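Local structure of sugar ABC transporter (Agrobacterium radiobacter, 4RXT) at residues A[236-248]-A[274-286]. The protein binds a pentose sugar, alpha-L-arabinopyranose, and probably serves as the solute-binding component of an ABC-type carbohydrate importer. Numbering follows the deposited sequence.
With ARA (alpha-L-arabinopyranose), chain B.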
# COMPACT_ATOMS: atom_id res chain seq x y z
N LEU A 236 -11.40 -6.22 11.85
CA LEU A 236 -10.56 -5.96 13.03
C LEU A 236 -11.39 -6.03 14.34
O LEU A 236 -11.02 -6.64 15.33
CB LEU A 236 -9.88 -4.61 12.88
CG LEU A 236 -8.80 -4.31 13.92
CD1 LEU A 236 -7.66 -5.30 13.75
CD2 LEU A 236 -8.26 -2.90 13.76
N LYS A 237 -12.59 -5.49 14.28
CA LYS A 237 -13.44 -5.49 15.45
C LYS A 237 -14.03 -6.87 15.71
O LYS A 237 -14.20 -7.28 16.87
CB LYS A 237 -14.52 -4.47 15.23
CG LYS A 237 -13.97 -3.08 15.35
CD LYS A 237 -15.05 -2.04 15.47
CE LYS A 237 -15.83 -1.85 14.18
NZ LYS A 237 -16.42 -0.48 14.12
N SER A 238 -14.36 -7.59 14.63
CA SER A 238 -15.00 -8.89 14.75
C SER A 238 -14.00 -9.96 15.17
O SER A 238 -14.39 -11.02 15.67
CB SER A 238 -15.68 -9.32 13.45
OG SER A 238 -14.74 -9.82 12.49
N GLY A 239 -12.71 -9.68 14.93
CA GLY A 239 -11.63 -10.61 15.22
C GLY A 239 -11.15 -11.40 14.02
O GLY A 239 -10.19 -12.15 14.12
N ALA A 240 -11.80 -11.23 12.87
CA ALA A 240 -11.32 -11.92 11.64
C ALA A 240 -9.96 -11.47 11.16
O ALA A 240 -9.27 -12.22 10.50
CB ALA A 240 -12.32 -11.82 10.50
N ILE A 241 -9.61 -10.22 11.49
CA ILE A 241 -8.27 -9.68 11.28
C ILE A 241 -7.71 -9.31 12.65
O ILE A 241 -8.42 -8.75 13.47
CB ILE A 241 -8.23 -8.49 10.30
CG1 ILE A 241 -8.53 -9.00 8.89
CG2 ILE A 241 -6.86 -7.78 10.37
CD1 ILE A 241 -8.53 -7.93 7.81
N ALA A 242 -6.44 -9.66 12.91
CA ALA A 242 -5.78 -9.41 14.18
C ALA A 242 -5.11 -8.04 14.25
O ALA A 242 -4.94 -7.45 15.34
CB ALA A 242 -4.76 -10.50 14.46
N GLY A 243 -4.69 -7.54 13.09
CA GLY A 243 -4.00 -6.27 13.02
C GLY A 243 -3.96 -5.77 11.61
O GLY A 243 -3.96 -6.59 10.68
N LEU A 244 -3.88 -4.45 11.46
CA LEU A 244 -3.70 -3.79 10.18
C LEU A 244 -2.59 -2.78 10.28
O LEU A 244 -2.64 -1.90 11.15
CB LEU A 244 -4.96 -3.02 9.77
CG LEU A 244 -6.20 -3.88 9.49
CD1 LEU A 244 -7.46 -3.02 9.46
CD2 LEU A 244 -6.07 -4.68 8.19
N VAL A 245 -1.59 -2.90 9.38
CA VAL A 245 -0.56 -1.84 9.29
C VAL A 245 -1.11 -0.71 8.43
O VAL A 245 -1.37 -0.89 7.25
CB VAL A 245 0.77 -2.34 8.72
CG1 VAL A 245 1.82 -1.22 8.75
CG2 VAL A 245 1.27 -3.56 9.50
N VAL A 246 -1.27 0.45 9.04
CA VAL A 246 -1.95 1.59 8.41
C VAL A 246 -0.91 2.65 8.03
O VAL A 246 0.02 2.93 8.78
CB VAL A 246 -3.05 2.16 9.33
CG1 VAL A 246 -3.73 3.42 8.76
CG2 VAL A 246 -4.10 1.08 9.55
N GLN A 247 -1.07 3.16 6.81
CA GLN A 247 -0.20 4.15 6.22
C GLN A 247 -0.88 5.51 6.26
O GLN A 247 -1.92 5.65 6.88
CB GLN A 247 0.03 3.75 4.76
CG GLN A 247 0.60 2.35 4.54
CD GLN A 247 0.88 2.11 3.07
OE1 GLN A 247 1.92 2.51 2.52
NE2 GLN A 247 -0.08 1.48 2.40
N ASP A 248 -0.31 6.51 5.60
CA ASP A 248 -0.91 7.86 5.48
C ASP A 248 -1.11 8.25 4.01
O ASP A 248 -0.47 9.18 3.50
CB ASP A 248 -0.12 8.94 6.23
CG ASP A 248 -0.95 10.18 6.55
OD1 ASP A 248 -2.06 10.34 6.02
OD2 ASP A 248 -0.41 11.02 7.32
N ASP A 274 9.28 10.17 4.77
CA ASP A 274 8.71 8.97 5.37
C ASP A 274 7.40 9.33 6.02
O ASP A 274 7.35 10.03 7.03
CB ASP A 274 9.72 8.39 6.40
CG ASP A 274 9.23 7.13 7.09
OD1 ASP A 274 8.05 6.80 6.95
OD2 ASP A 274 10.05 6.50 7.80
N THR A 275 6.33 8.82 5.43
CA THR A 275 4.97 9.19 5.85
C THR A 275 4.42 8.31 7.00
O THR A 275 3.30 8.54 7.49
CB THR A 275 4.00 9.27 4.64
OG1 THR A 275 4.07 8.06 3.87
CG2 THR A 275 4.31 10.46 3.75
N GLY A 276 5.20 7.31 7.43
CA GLY A 276 4.90 6.55 8.63
C GLY A 276 4.00 5.34 8.46
O GLY A 276 3.19 5.24 7.52
N ALA A 277 4.15 4.43 9.40
CA ALA A 277 3.33 3.21 9.49
C ALA A 277 3.00 2.91 10.94
O ALA A 277 3.84 3.08 11.82
CB ALA A 277 4.06 2.02 8.89
N ASN A 278 1.78 2.45 11.19
CA ASN A 278 1.35 2.05 12.52
C ASN A 278 0.54 0.76 12.48
O ASN A 278 -0.42 0.64 11.69
CB ASN A 278 0.48 3.14 13.19
CG ASN A 278 1.28 4.39 13.55
OD1 ASN A 278 1.85 4.51 14.64
ND2 ASN A 278 1.35 5.33 12.61
N LEU A 279 0.95 -0.19 13.32
CA LEU A 279 0.15 -1.39 13.54
C LEU A 279 -1.07 -1.05 14.38
O LEU A 279 -0.97 -0.64 15.53
CB LEU A 279 0.98 -2.49 14.20
CG LEU A 279 0.20 -3.80 14.37
CD1 LEU A 279 -0.17 -4.45 13.04
CD2 LEU A 279 0.95 -4.74 15.29
N VAL A 280 -2.22 -1.29 13.77
CA VAL A 280 -3.50 -0.99 14.40
C VAL A 280 -4.17 -2.28 14.80
O VAL A 280 -4.30 -3.20 13.97
CB VAL A 280 -4.39 -0.19 13.45
CG1 VAL A 280 -5.77 0.07 14.07
CG2 VAL A 280 -3.71 1.12 13.11
N THR A 281 -4.61 -2.33 16.07
CA THR A 281 -5.31 -3.48 16.62
C THR A 281 -6.56 -3.00 17.34
O THR A 281 -6.78 -1.80 17.46
CB THR A 281 -4.44 -4.22 17.64
OG1 THR A 281 -4.26 -3.38 18.78
CG2 THR A 281 -3.13 -4.66 17.01
N LYS A 282 -7.36 -3.94 17.84
CA LYS A 282 -8.48 -3.58 18.75
C LYS A 282 -8.02 -2.72 19.92
O LYS A 282 -8.69 -1.78 20.30
CB LYS A 282 -9.14 -4.83 19.29
CG LYS A 282 -10.05 -5.47 18.28
CD LYS A 282 -10.89 -6.58 18.90
CE LYS A 282 -10.11 -7.47 19.86
NZ LYS A 282 -10.89 -8.69 20.24
N ALA A 283 -6.85 -3.04 20.44
CA ALA A 283 -6.29 -2.38 21.62
C ALA A 283 -5.95 -0.89 21.39
O ALA A 283 -5.95 -0.07 22.36
CB ALA A 283 -5.05 -3.15 22.08
N ASN A 284 -5.65 -0.53 20.16
CA ASN A 284 -5.26 0.86 19.88
C ASN A 284 -6.02 1.65 18.79
O ASN A 284 -5.68 2.82 18.50
CB ASN A 284 -3.76 0.93 19.62
CG ASN A 284 -3.38 0.39 18.25
OD1 ASN A 284 -4.23 0.04 17.46
ND2 ASN A 284 -2.12 0.35 17.97
N MET A 285 -7.06 1.05 18.23
CA MET A 285 -7.77 1.67 17.13
C MET A 285 -8.51 2.95 17.53
O MET A 285 -8.84 3.78 16.70
CB MET A 285 -8.73 0.69 16.43
CG MET A 285 -9.85 0.11 17.29
SD MET A 285 -10.92 -1.13 16.46
CE MET A 285 -11.49 -0.26 15.07
N SER A 286 -8.71 3.15 18.83
CA SER A 286 -9.31 4.39 19.31
C SER A 286 -8.29 5.45 19.75
O SER A 286 -8.68 6.53 20.17
CB SER A 286 -10.25 4.10 20.49
OG SER A 286 -9.51 3.79 21.67
C1 ARA B . -1.59 -0.12 -0.60
C2 ARA B . -0.16 -0.05 -1.17
C3 ARA B . -0.23 0.19 -2.67
C4 ARA B . -1.14 -0.83 -3.37
C5 ARA B . -1.98 -1.55 -2.40
O1 ARA B . -1.18 -0.88 0.53
O2 ARA B . 0.58 1.03 -0.57
O3 ARA B . 1.12 0.22 -3.18
O4 ARA B . -0.43 -1.92 -3.94
O5 ARA B . -2.60 -0.73 -1.39
O HOH W 1 -12.49 -9.51 18.14
O HOH W 2 -6.86 -6.76 17.18
O HOH W 3 0.24 5.36 9.93
O HOH W 4 2.62 6.16 5.15
O HOH W 5 2.24 10.93 7.89
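Val246 and Val280 meet on one face of the antiparallel edge of a mixed sheet, in a periplasmic binding protein of the sugar-binding type. Strand 278-280 closes that sheet by running against strand 243-246, and four backbone hydrogen bonds, two each for the pairs Leu244–Val280 and Val246–Asn278, join them. The straightest runs from Val246 N to Asn278 O, with 173° at the hydrogen.

Side chains then sort by face. Val246 and Val280 both hold CG1 anti to the backbone N (chi1 177° in Val280); the two side chains cross obliquely, with CG2 of Val246 3.6 Å from CG2 of Val280. The other branch of Val280, CG1, receives Leu236 CD2 at 3.9 Å; this leucine, from the end of helix 230-238, lies nearly perpendicular to the valine, and Ile290 of helix 288-294 also touches Val280. Farther out, Met285 bends at chi3 and brings SD and CE against Lys237 CG.

On the reverse face Val245 divides its branches: CG1 rests on Ala277 CB, while CG2 touches Leu279 CD1, the two side chains crossing at about a right angle. Ile115 of helix 109-128 touches both Val245 and Leu279.

Beyond the bridge of Val246 with Asn278, water molecules join the two segments: one accepts from Asp248 N and donates to Gly276 O, while another donates to both Asp248 OD2 and Thr275 O. The side chain of Gln247 reaches into the sugar pocket. Its OE1 is hydrogen-bonded to Thr107 OG1 and its NE2 to Asp227 OD1, and Gln247 NE2 also donates to O2 of the arabinopyranose at 3.1 Å, almost straight at 170°.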